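GH127 beta-L-arabinofuranoside (Geobacillus stearothermophilus, PDB 4QK0) probably hydrolyses terminal beta-L-arabinofuranosyl residues from arabinose-containing glycans, as a glycoside hydrolase of family GH127. Local coordinates at residues A[132-137]-A[233-238]; A[186-191]-A[226-231]; A[469-474]-A[524-529]. One frame throughout, in Å; residues are numbered along the deposited sequence.

Contact 1. Residues A[132-137]-A[233-238]; sequences WMNLRD and EARGET
The guanidinium of Arg-235 lies flat on the side-chain amide of Asn-134, the two planes only 6° apart, with Asn-134 ND2 over the centre of the group and 3.5 Å from Arg-235 CZ. In the plane of the same guanidinium, Arg-235 NH1 donates to Met-133 O at 2.9 Å, on a lone pair of the carbonyl. Stacked on one face and bonded at its edge, the group is restrained in both tilt and rotation. A bend at chi3 (-65°) of Arg-235 turns its NE and NH2 to Glu-237, and both donate to the single oxygen OE1 from the same face of the carboxylate. The other oxygen of Glu-237 serves the opposite segment: Arg-136 comes from the opposite direction, end-on, and its NH1 and NH2 each hold OE2 at 3.1 Å, NH2 on the syn lone pair. The side of Arg-136 that carries NE is taken by Asp-137, with NE on OD1 and NH2 on OD2, the latter at 2.8 Å. Asn-134 ND2 also donates to Asp-137 OD2, while Asn-134 OD1 accepts from Asp-137 N in an Asx motif. The chain of 233-238 leaves helix 227-234 through a Schellman motif at Gly-236, which brings Glu-237 round beside Arg-235. Glu-231, one turn back on that helix, pairs with Arg-235 NH1 and accepts from the backbone N of Leu-135 and Arg-136. The two guanidinium groups stand at 70° to each other, and their NH2 atoms are 3.6 Å apart. Such closeness of like charges is probably tolerable because Glu-237 bridges the two and Asp-137 holds the NE side of Arg-136; the network, in the order Asp-137, Arg-136, Glu-237, Arg-235, ties the 132-137 loop to the C-terminal end of the helix in the catalytic domain.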
loop_
_atom_site.group_PDB
_atom_site.type_symbol
_atom_site.label_atom_id
_atom_site.label_comp_id
_atom_site.label_asym_id
_atom_site.label_seq_id
_atom_site.Cartn_x
_atom_site.Cartn_y
_atom_site.Cartn_z
ATOM N N TRP A 132 34.778 10.545 -9.660
ATOM C CA TRP A 132 34.209 11.756 -9.097
ATOM C C TRP A 132 33.228 12.525 -9.986
ATOM O O TRP A 132 33.011 13.700 -9.765
ATOM C CB TRP A 132 35.337 12.724 -8.686
ATOM C CG TRP A 132 36.496 12.165 -7.846
ATOM C CD1 TRP A 132 37.827 12.384 -8.061
ATOM C CD2 TRP A 132 36.404 11.380 -6.644
ATOM N NE1 TRP A 132 38.588 11.776 -7.054
ATOM C CE2 TRP A 132 37.730 11.168 -6.171
ATOM C CE3 TRP A 132 35.339 10.834 -5.917
ATOM C CZ2 TRP A 132 37.999 10.442 -5.007
ATOM C CZ3 TRP A 132 35.611 10.099 -4.757
ATOM C CH2 TRP A 132 36.935 9.896 -4.322
HETATM N N MSE A 133 32.631 11.894 -10.971
HETATM C CA MSE A 133 31.676 12.586 -11.838
HETATM C C MSE A 133 30.224 12.264 -11.493
HETATM O O MSE A 133 29.307 12.887 -12.002
HETATM C CB MSE A 133 31.967 12.273 -13.315
HETATM C CG MSE A 133 33.347 12.768 -13.780
HETATM SE SE MSE A 133 33.582 14.733 -13.750
HETATM C CE MSE A 133 34.939 15.054 -12.373
ATOM N N ASN A 134 29.993 11.275 -10.631
ATOM C CA ASN A 134 28.645 10.928 -10.182
ATOM C C ASN A 134 28.618 10.467 -8.738
ATOM O O ASN A 134 28.407 9.295 -8.398
ATOM C CB ASN A 134 27.968 9.886 -11.090
ATOM C CG ASN A 134 26.463 9.804 -10.828
ATOM O OD1 ASN A 134 25.958 10.257 -9.791
ATOM N ND2 ASN A 134 25.743 9.231 -11.773
ATOM N N LEU A 135 28.783 11.459 -7.877
ATOM C CA LEU A 135 28.701 11.269 -6.425
ATOM C C LEU A 135 27.287 11.015 -5.980
ATOM O O LEU A 135 27.068 10.400 -4.940
ATOM C CB LEU A 135 29.257 12.520 -5.702
ATOM C CG LEU A 135 30.796 12.629 -5.518
ATOM C CD1 LEU A 135 31.265 11.554 -4.574
ATOM C CD2 LEU A 135 31.543 12.513 -6.843
ATOM N N ARG A 136 26.322 11.525 -6.721
ATOM C CA ARG A 136 24.904 11.339 -6.352
ATOM C C ARG A 136 24.555 9.849 -6.315
ATOM O O ARG A 136 23.883 9.411 -5.405
ATOM C CB ARG A 136 23.979 12.032 -7.346
ATOM C CG ARG A 136 22.543 12.085 -6.859
ATOM C CD ARG A 136 21.584 12.502 -7.971
ATOM N NE ARG A 136 21.593 11.528 -9.026
ATOM C CZ ARG A 136 21.139 11.731 -10.258
ATOM N NH1 ARG A 136 20.633 12.903 -10.586
ATOM N NH2 ARG A 136 21.235 10.749 -11.181
ATOM N N ASP A 137 25.081 9.083 -7.269
ATOM C CA ASP A 137 24.689 7.688 -7.426
ATOM C C ASP A 137 25.768 6.660 -7.207
ATOM O O ASP A 137 25.442 5.554 -6.799
ATOM C CB ASP A 137 24.169 7.426 -8.864
ATOM C CG ASP A 137 22.988 8.319 -9.237
ATOM O OD1 ASP A 137 22.229 8.748 -8.336
ATOM O OD2 ASP A 137 22.844 8.588 -10.438
ATOM N N GLU A 233 24.251 18.282 -14.636
ATOM C CA GLU A 233 24.457 19.157 -15.803
ATOM C C GLU A 233 25.746 18.803 -16.572
ATOM O O GLU A 233 25.708 18.572 -17.763
ATOM C CB GLU A 233 24.472 20.607 -15.278
ATOM C CG GLU A 233 25.070 21.676 -16.186
ATOM C CD GLU A 233 24.055 22.293 -17.120
ATOM O OE1 GLU A 233 23.037 21.618 -17.417
ATOM O OE2 GLU A 233 24.295 23.441 -17.554
ATOM N N ALA A 234 26.878 18.718 -15.872
ATOM C CA ALA A 234 28.155 18.327 -16.481
ATOM C C ALA A 234 28.143 16.930 -17.142
ATOM O O ALA A 234 28.908 16.703 -18.058
ATOM C CB ALA A 234 29.281 18.400 -15.456
ATOM N N ARG A 235 27.301 16.001 -16.672
ATOM C CA ARG A 235 27.156 14.684 -17.320
ATOM C C ARG A 235 26.246 14.765 -18.546
ATOM O O ARG A 235 26.115 13.789 -19.277
ATOM C CB ARG A 235 26.526 13.656 -16.377
ATOM C CG ARG A 235 27.398 13.175 -15.257
ATOM C CD ARG A 235 26.827 11.901 -14.610
ATOM N NE ARG A 235 25.528 12.094 -13.941
ATOM C CZ ARG A 235 25.348 12.563 -12.709
ATOM N NH1 ARG A 235 26.371 12.951 -11.939
ATOM N NH2 ARG A 235 24.122 12.664 -12.216
ATOM N N GLY A 236 25.585 15.904 -18.744
ATOM C CA GLY A 236 24.605 16.055 -19.811
ATOM C C GLY A 236 23.263 15.377 -19.531
ATOM O O GLY A 236 22.500 15.095 -20.435
ATOM N N GLU A 237 22.963 15.144 -18.265
ATOM C CA GLU A 237 21.775 14.421 -17.887
ATOM C C GLU A 237 20.599 15.387 -17.689
ATOM O O GLU A 237 20.732 16.449 -17.090
ATOM C CB GLU A 237 22.084 13.556 -16.660
ATOM C CG GLU A 237 20.896 12.908 -15.972
ATOM C CD GLU A 237 21.263 12.334 -14.605
ATOM O OE1 GLU A 237 22.386 11.787 -14.464
ATOM O OE2 GLU A 237 20.423 12.455 -13.668
ATOM N N THR A 238 19.453 15.017 -18.256
ATOM C CA THR A 238 18.225 15.849 -18.211
ATOM C C THR A 238 17.049 15.196 -17.468
ATOM O O THR A 238 16.206 15.904 -16.920
ATOM C CB THR A 238 17.750 16.242 -19.648
ATOM O OG1 THR A 238 17.880 15.124 -20.540
ATOM C CG2 THR A 238 18.581 17.414 -20.199
#

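Contact 2. Residues A[186-191]-A[226-231]; sequences PGYDGH and YYFDQE
Gly-187 CA sits over the centre of the Tyr-227 ring, 3.5 Å from its centroid and 11° off the ring normal, a close CH-pi contact. The absence of a side chain allows this close approach. Glu-231 CG lies over the opposite face of the same ring. Beside the glycine, Pro-186 O touches Tyr-227 CB. Tyr-188 enters next: chi1 of 40° sets its CG between the backbone N and the carbonyl carbon, and the ring swings in toward the helix. It meets two rings there. Its edge points at the face of Phe-228, CE1 lying 3.6 Å from Phe-228 CZ with the planes at 69°, while its own face receives the edge of Tyr-227 at a centroid distance of 5.8 Å. The three form an aromatic cluster of T-shaped pairs, through which the loop before helix 194-205 packs against the first turn of helix 227-234 in the helical catalytic domain of this GH127 enzyme. Tyr-226 occupies the N-cap position of that helix. Two waters join the hydroxyl of Tyr-188 to the start of the helix: water 1 accepts from Phe-228 N at 2.7 Å, water 2 from Tyr-227 N at 3.0 Å, and both bond to Tyr-188 OH, which also pairs with Gly-222 N. First-turn amides of the helix thereby find acceptors. Farther out, Phe-217 and Gln-220 of helix 208-220 touch Tyr-188. Beyond the cluster Asp-189 OD1 accepts from His-191 N at 2.7 Å in an Asx turn, and Tyr-142 N donates to the second oxygen of Asp-189.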
loop_
_atom_site.group_PDB
_atom_site.type_symbol
_atom_site.label_atom_id
_atom_site.label_comp_id
_atom_site.label_asym_id
_atom_site.label_seq_id
_atom_site.Cartn_x
_atom_site.Cartn_y
_atom_site.Cartn_z
ATOM N N PRO A 186 33.091 20.955 -4.661
ATOM C CA PRO A 186 32.264 21.279 -3.500
ATOM C C PRO A 186 31.139 20.248 -3.318
ATOM O O PRO A 186 29.950 20.585 -3.220
ATOM C CB PRO A 186 31.722 22.671 -3.849
ATOM C CG PRO A 186 31.558 22.615 -5.316
ATOM C CD PRO A 186 32.685 21.727 -5.840
ATOM N N GLY A 187 31.558 18.988 -3.236
ATOM C CA GLY A 187 30.670 17.867 -3.329
ATOM C C GLY A 187 30.605 17.048 -2.075
ATOM O O GLY A 187 31.254 17.342 -1.066
ATOM N N TYR A 188 29.878 15.959 -2.206
ATOM C CA TYR A 188 29.602 15.011 -1.120
ATOM C C TYR A 188 28.832 13.796 -1.724
ATOM O O TYR A 188 28.369 13.899 -2.841
ATOM C CB TYR A 188 28.783 15.712 -0.026
ATOM C CG TYR A 188 27.710 16.637 -0.502
ATOM C CD1 TYR A 188 26.475 16.143 -0.945
ATOM C CD2 TYR A 188 27.903 18.029 -0.533
ATOM C CE1 TYR A 188 25.483 16.990 -1.401
ATOM C CE2 TYR A 188 26.903 18.876 -0.995
ATOM C CZ TYR A 188 25.693 18.354 -1.418
ATOM O OH TYR A 188 24.672 19.197 -1.832
ATOM N N ASP A 189 28.699 12.678 -1.010
ATOM C CA ASP A 189 28.149 11.431 -1.587
ATOM C C ASP A 189 26.639 11.405 -1.396
ATOM O O ASP A 189 26.092 11.908 -0.399
ATOM C CB ASP A 189 28.783 10.185 -0.958
ATOM C CG ASP A 189 28.605 8.883 -1.818
ATOM O OD1 ASP A 189 27.459 8.460 -2.082
ATOM O OD2 ASP A 189 29.624 8.269 -2.159
ATOM N N GLY A 190 25.971 10.854 -2.409
ATOM C CA GLY A 190 24.532 10.609 -2.381
ATOM C C GLY A 190 24.155 9.660 -1.295
ATOM O O GLY A 190 23.029 9.675 -0.798
ATOM N N HIS A 191 25.124 8.876 -0.847
ATOM C CA HIS A 191 24.906 8.045 0.304
ATOM C C HIS A 191 25.918 8.347 1.390
ATOM O O HIS A 191 27.073 7.923 1.316
ATOM C CB HIS A 191 24.975 6.565 -0.069
ATOM C CG HIS A 191 24.326 5.664 0.923
ATOM N ND1 HIS A 191 24.500 5.798 2.282
ATOM C CD2 HIS A 191 23.498 4.594 0.753
ATOM C CE1 HIS A 191 23.812 4.854 2.912
ATOM N NE2 HIS A 191 23.180 4.127 2.003
ATOM N N TYR A 226 22.857 23.628 -5.905
ATOM C CA TYR A 226 23.002 22.206 -5.539
ATOM C C TYR A 226 24.151 21.539 -6.254
ATOM O O TYR A 226 24.199 21.507 -7.478
ATOM C CB TYR A 226 21.713 21.467 -5.887
ATOM C CG TYR A 226 20.513 21.698 -4.971
ATOM C CD1 TYR A 226 20.630 21.604 -3.606
ATOM C CD2 TYR A 226 19.254 21.934 -5.504
ATOM C CE1 TYR A 226 19.536 21.748 -2.788
ATOM C CE2 TYR A 226 18.147 22.082 -4.694
ATOM C CZ TYR A 226 18.293 21.991 -3.339
ATOM O OH TYR A 226 17.208 22.176 -2.478
ATOM N N TYR A 227 25.090 21.001 -5.507
ATOM C CA TYR A 227 26.155 20.213 -6.113
ATOM C C TYR A 227 25.611 19.138 -7.058
ATOM O O TYR A 227 26.157 18.930 -8.150
ATOM C CB TYR A 227 27.052 19.573 -5.056
ATOM C CG TYR A 227 28.013 18.613 -5.678
ATOM C CD1 TYR A 227 28.974 19.050 -6.590
ATOM C CD2 TYR A 227 27.946 17.273 -5.411
ATOM C CE1 TYR A 227 29.824 18.160 -7.216
ATOM C CE2 TYR A 227 28.799 16.388 -6.015
ATOM C CZ TYR A 227 29.730 16.824 -6.919
ATOM O OH TYR A 227 30.572 15.915 -7.481
ATOM N N PHE A 228 24.551 18.438 -6.662
ATOM C CA PHE A 228 24.080 17.338 -7.516
ATOM C C PHE A 228 23.544 17.844 -8.821
ATOM O O PHE A 228 23.584 17.135 -9.821
ATOM C CB PHE A 228 23.018 16.459 -6.799
ATOM C CG PHE A 228 23.540 15.688 -5.626
ATOM C CD1 PHE A 228 24.864 15.191 -5.593
ATOM C CD2 PHE A 228 22.727 15.420 -4.563
ATOM C CE1 PHE A 228 25.349 14.458 -4.532
ATOM C CE2 PHE A 228 23.209 14.678 -3.483
ATOM C CZ PHE A 228 24.514 14.207 -3.469
ATOM N N ASP A 229 22.991 19.055 -8.826
ATOM C CA ASP A 229 22.557 19.657 -10.111
ATOM C C ASP A 229 23.749 20.012 -10.974
ATOM O O ASP A 229 23.714 19.835 -12.178
ATOM C CB ASP A 229 21.681 20.907 -9.886
ATOM C CG ASP A 229 20.258 20.570 -9.485
ATOM O OD1 ASP A 229 19.818 19.410 -9.666
ATOM O OD2 ASP A 229 19.581 21.463 -8.932
ATOM N N GLN A 230 24.816 20.501 -10.354
ATOM C CA GLN A 230 26.019 20.872 -11.109
ATOM C C GLN A 230 26.623 19.656 -11.760
ATOM O O GLN A 230 26.930 19.701 -12.936
ATOM C CB GLN A 230 27.051 21.585 -10.219
ATOM C CG GLN A 230 26.550 22.905 -9.616
ATOM C CD GLN A 230 27.483 23.504 -8.565
ATOM O OE1 GLN A 230 28.058 22.807 -7.722
ATOM N NE2 GLN A 230 27.607 24.818 -8.598
ATOM N N GLU A 231 26.816 18.563 -11.020
ATOM C CA GLU A 231 27.449 17.383 -11.660
ATOM C C GLU A 231 26.547 16.721 -12.688
ATOM O O GLU A 231 27.020 16.204 -13.711
ATOM C CB GLU A 231 27.978 16.350 -10.637
ATOM C CG GLU A 231 26.974 15.805 -9.648
ATOM C CD GLU A 231 27.371 14.451 -9.068
ATOM O OE1 GLU A 231 26.460 13.619 -8.861
ATOM O OE2 GLU A 231 28.587 14.213 -8.798
HETATM O O HOH W 1 23.308 18.672 -4.286
HETATM O O HOH W 2 25.275 21.511 -2.542
#

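Contact 3. Residues A[469-474]-A[524-529]; sequences VRLTVS and DEVKLY
With chi1 of -169° in Arg-470 and -164° in Glu-525, both side chains start out anti to their backbone nitrogens and rise from the same face of the sheet, one from each strand. The Arg-470 chain then bends at chi3 while Glu-525 stays extended beyond CG, and the two cross at a slant. Arg-470 NE reaches Glu-525 OE2 at 3.5 Å, a long salt bridge, with guanidinium and carboxylate planes 29° apart. The aliphatic part of the arginine shares the contact: its CG lies 3.7 Å from Glu-525 CD. On this face Thr-472 stands beside Glu-525 and Lys-527 beside Arg-470, Lys-527 NZ being 4.5 Å from Arg-470 NH2. With an alanine here instead of Glu-525, NE of Arg-470 is likely to lose its mate, leaving the guanidinium a long, weak ion pair with Glu-460, freer to turn and less compensated against the lysine. Underneath runs regular antiparallel pairing: Val-469 with Leu-528, Leu-471 with Val-526 and Val-473 with Asp-524 are hydrogen-bonded pairs, alternating with the non-hydrogen-bonded pairs Arg-470 with Lys-527 and Thr-472 with Glu-525. Val-469 O accepts from Leu-528 N at 2.7 Å, and Leu-471 N donates to Val-526 O at 2.8 Å. At the far end Asp-524 N to Val-473 O is weak at 3.3 Å. On the other face the CB atoms of Leu-471 and Val-526 are 4.0 Å apart; Leu-471 and Leu-528 touch Leu-485, consistent with a sheet packed against strand 479-486, as in a beta-sandwich, and Val-469 and Leu-528 touch Tyr-441. The strand pair is thus two-sided, charged and partly exposed on the arginine face, mainly apolar and buried on the other, where Asp-524 is the polar exception, its carboxylate met by Arg-518 and Asn-499.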
loop_
_atom_site.group_PDB
_atom_site.type_symbol
_atom_site.label_atom_id
_atom_site.label_comp_id
_atom_site.label_asym_id
_atom_site.label_seq_id
_atom_site.Cartn_x
_atom_site.Cartn_y
_atom_site.Cartn_z
ATOM N N VAL A 469 19.812 -8.227 38.048
ATOM C CA VAL A 469 21.200 -8.057 37.632
ATOM C C VAL A 469 22.120 -7.932 38.841
ATOM O O VAL A 469 21.866 -7.145 39.771
ATOM C CB VAL A 469 21.399 -6.788 36.779
ATOM C CG1 VAL A 469 22.817 -6.718 36.282
ATOM C CG2 VAL A 469 20.431 -6.762 35.593
ATOM N N ARG A 470 23.192 -8.710 38.818
ATOM C CA ARG A 470 24.201 -8.676 39.881
ATOM C C ARG A 470 25.516 -8.131 39.316
ATOM O O ARG A 470 26.087 -8.700 38.401
ATOM C CB ARG A 470 24.375 -10.093 40.402
ATOM C CG ARG A 470 25.193 -10.116 41.657
ATOM C CD ARG A 470 25.721 -11.538 42.027
ATOM N NE ARG A 470 24.796 -12.115 42.988
ATOM C CZ ARG A 470 24.716 -13.409 43.297
ATOM N NH1 ARG A 470 25.516 -14.321 42.741
ATOM N NH2 ARG A 470 23.809 -13.788 44.186
ATOM N N LEU A 471 25.930 -6.978 39.823
ATOM C CA LEU A 471 27.196 -6.333 39.442
ATOM C C LEU A 471 28.199 -6.445 40.578
ATOM O O LEU A 471 27.932 -6.011 41.693
ATOM C CB LEU A 471 27.011 -4.842 39.204
ATOM C CG LEU A 471 26.169 -4.417 38.043
ATOM C CD1 LEU A 471 25.885 -2.936 38.136
ATOM C CD2 LEU A 471 26.915 -4.670 36.766
ATOM N N THR A 472 29.331 -7.025 40.278
ATOM C CA THR A 472 30.427 -7.112 41.208
ATOM C C THR A 472 31.478 -6.122 40.772
ATOM O O THR A 472 31.887 -6.091 39.616
ATOM C CB THR A 472 31.020 -8.519 41.267
ATOM O OG1 THR A 472 29.966 -9.435 41.548
ATOM C CG2 THR A 472 32.024 -8.611 42.405
ATOM N N VAL A 473 31.834 -5.245 41.696
ATOM C CA VAL A 473 32.746 -4.171 41.415
ATOM C C VAL A 473 34.015 -4.433 42.192
ATOM O O VAL A 473 34.004 -4.382 43.426
ATOM C CB VAL A 473 32.139 -2.800 41.824
ATOM C CG1 VAL A 473 33.108 -1.665 41.501
ATOM C CG2 VAL A 473 30.811 -2.570 41.099
ATOM N N SER A 474 35.124 -4.615 41.484
ATOM C CA SER A 474 36.410 -4.864 42.131
ATOM C C SER A 474 37.529 -3.957 41.684
ATOM O O SER A 474 38.179 -4.223 40.709
ATOM C CB SER A 474 36.797 -6.283 41.846
ATOM O OG SER A 474 35.731 -7.064 42.297
ATOM N N ASP A 524 32.645 -5.517 46.232
ATOM C CA ASP A 524 31.390 -4.813 46.391
ATOM C C ASP A 524 30.379 -5.369 45.381
ATOM O O ASP A 524 30.704 -5.650 44.219
ATOM C CB ASP A 524 31.564 -3.302 46.225
ATOM C CG ASP A 524 31.984 -2.610 47.521
ATOM O OD1 ASP A 524 31.934 -3.231 48.605
ATOM O OD2 ASP A 524 32.342 -1.412 47.474
ATOM N N GLU A 525 29.155 -5.528 45.845
ATOM C CA GLU A 525 28.082 -6.098 45.038
ATOM C C GLU A 525 26.855 -5.178 44.958
ATOM O O GLU A 525 26.319 -4.728 45.972
ATOM C CB GLU A 525 27.673 -7.429 45.599
ATOM C CG GLU A 525 26.865 -8.214 44.597
ATOM C CD GLU A 525 26.426 -9.560 45.150
ATOM O OE1 GLU A 525 27.278 -10.451 45.230
ATOM O OE2 GLU A 525 25.231 -9.722 45.488
ATOM N N VAL A 526 26.474 -4.850 43.733
ATOM C CA VAL A 526 25.275 -4.073 43.455
ATOM C C VAL A 526 24.269 -5.028 42.839
ATOM O O VAL A 526 24.584 -5.694 41.858
ATOM C CB VAL A 526 25.551 -2.948 42.456
ATOM C CG1 VAL A 526 24.289 -2.123 42.195
ATOM C CG2 VAL A 526 26.664 -2.040 42.948
ATOM N N LYS A 527 23.085 -5.108 43.454
ATOM C CA LYS A 527 21.957 -5.855 42.900
ATOM C C LYS A 527 20.881 -4.926 42.378
ATOM O O LYS A 527 20.398 -4.020 43.098
ATOM C CB LYS A 527 21.321 -6.924 43.815
ATOM C CG LYS A 527 22.000 -8.258 43.583
ATOM C CD LYS A 527 21.647 -9.310 44.611
ATOM C CE LYS A 527 20.279 -9.905 44.328
ATOM N NZ LYS A 527 20.349 -10.981 43.309
ATOM N N LEU A 528 20.540 -5.148 41.108
ATOM C CA LEU A 528 19.476 -4.401 40.443
ATOM C C LEU A 528 18.319 -5.317 40.201
ATOM O O LEU A 528 18.510 -6.448 39.781
ATOM C CB LEU A 528 19.940 -3.885 39.115
ATOM C CG LEU A 528 21.212 -3.051 39.056
ATOM C CD1 LEU A 528 21.549 -2.683 37.627
ATOM C CD2 LEU A 528 20.983 -1.793 39.830
ATOM N N TYR A 529 17.115 -4.822 40.473
ATOM C CA TYR A 529 15.895 -5.575 40.213
ATOM C C TYR A 529 14.933 -4.699 39.408
ATOM O O TYR A 529 14.508 -3.630 39.873
ATOM C CB TYR A 529 15.233 -6.039 41.504
ATOM C CG TYR A 529 13.838 -6.598 41.258
ATOM C CD1 TYR A 529 13.649 -7.669 40.378
ATOM C CD2 TYR A 529 12.705 -6.041 41.888
ATOM C CE1 TYR A 529 12.378 -8.172 40.146
ATOM C CE2 TYR A 529 11.435 -6.539 41.656
ATOM C CZ TYR A 529 11.282 -7.602 40.783
ATOM O OH TYR A 529 10.028 -8.093 40.524
#

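How the contacts relate
Contacts 1 and 2 are neighbours in the catalytic domain, their centres 8 Å apart, and both use helix 227-234: contact 2 holds its start, contact 1 the turn by which the chain leaves it. Along the chain 186-191 and 226-231 fall between 132-137 and 233-238. The two loops also join each other, Leu-135 O lying 2.8 Å from Gly-190 N, a probable hydrogen bond, so the short helix and both loops form one continuous unit. Contact 3 comes later in sequence, in an antiparallel sheet formed mainly by the middle domain, with strand 15-18 added at one edge, on the opposite side of the chain's centre. Its centre is about 58 Å from that of contact 1 and about 52 Å from that of contact 2, and it touches neither.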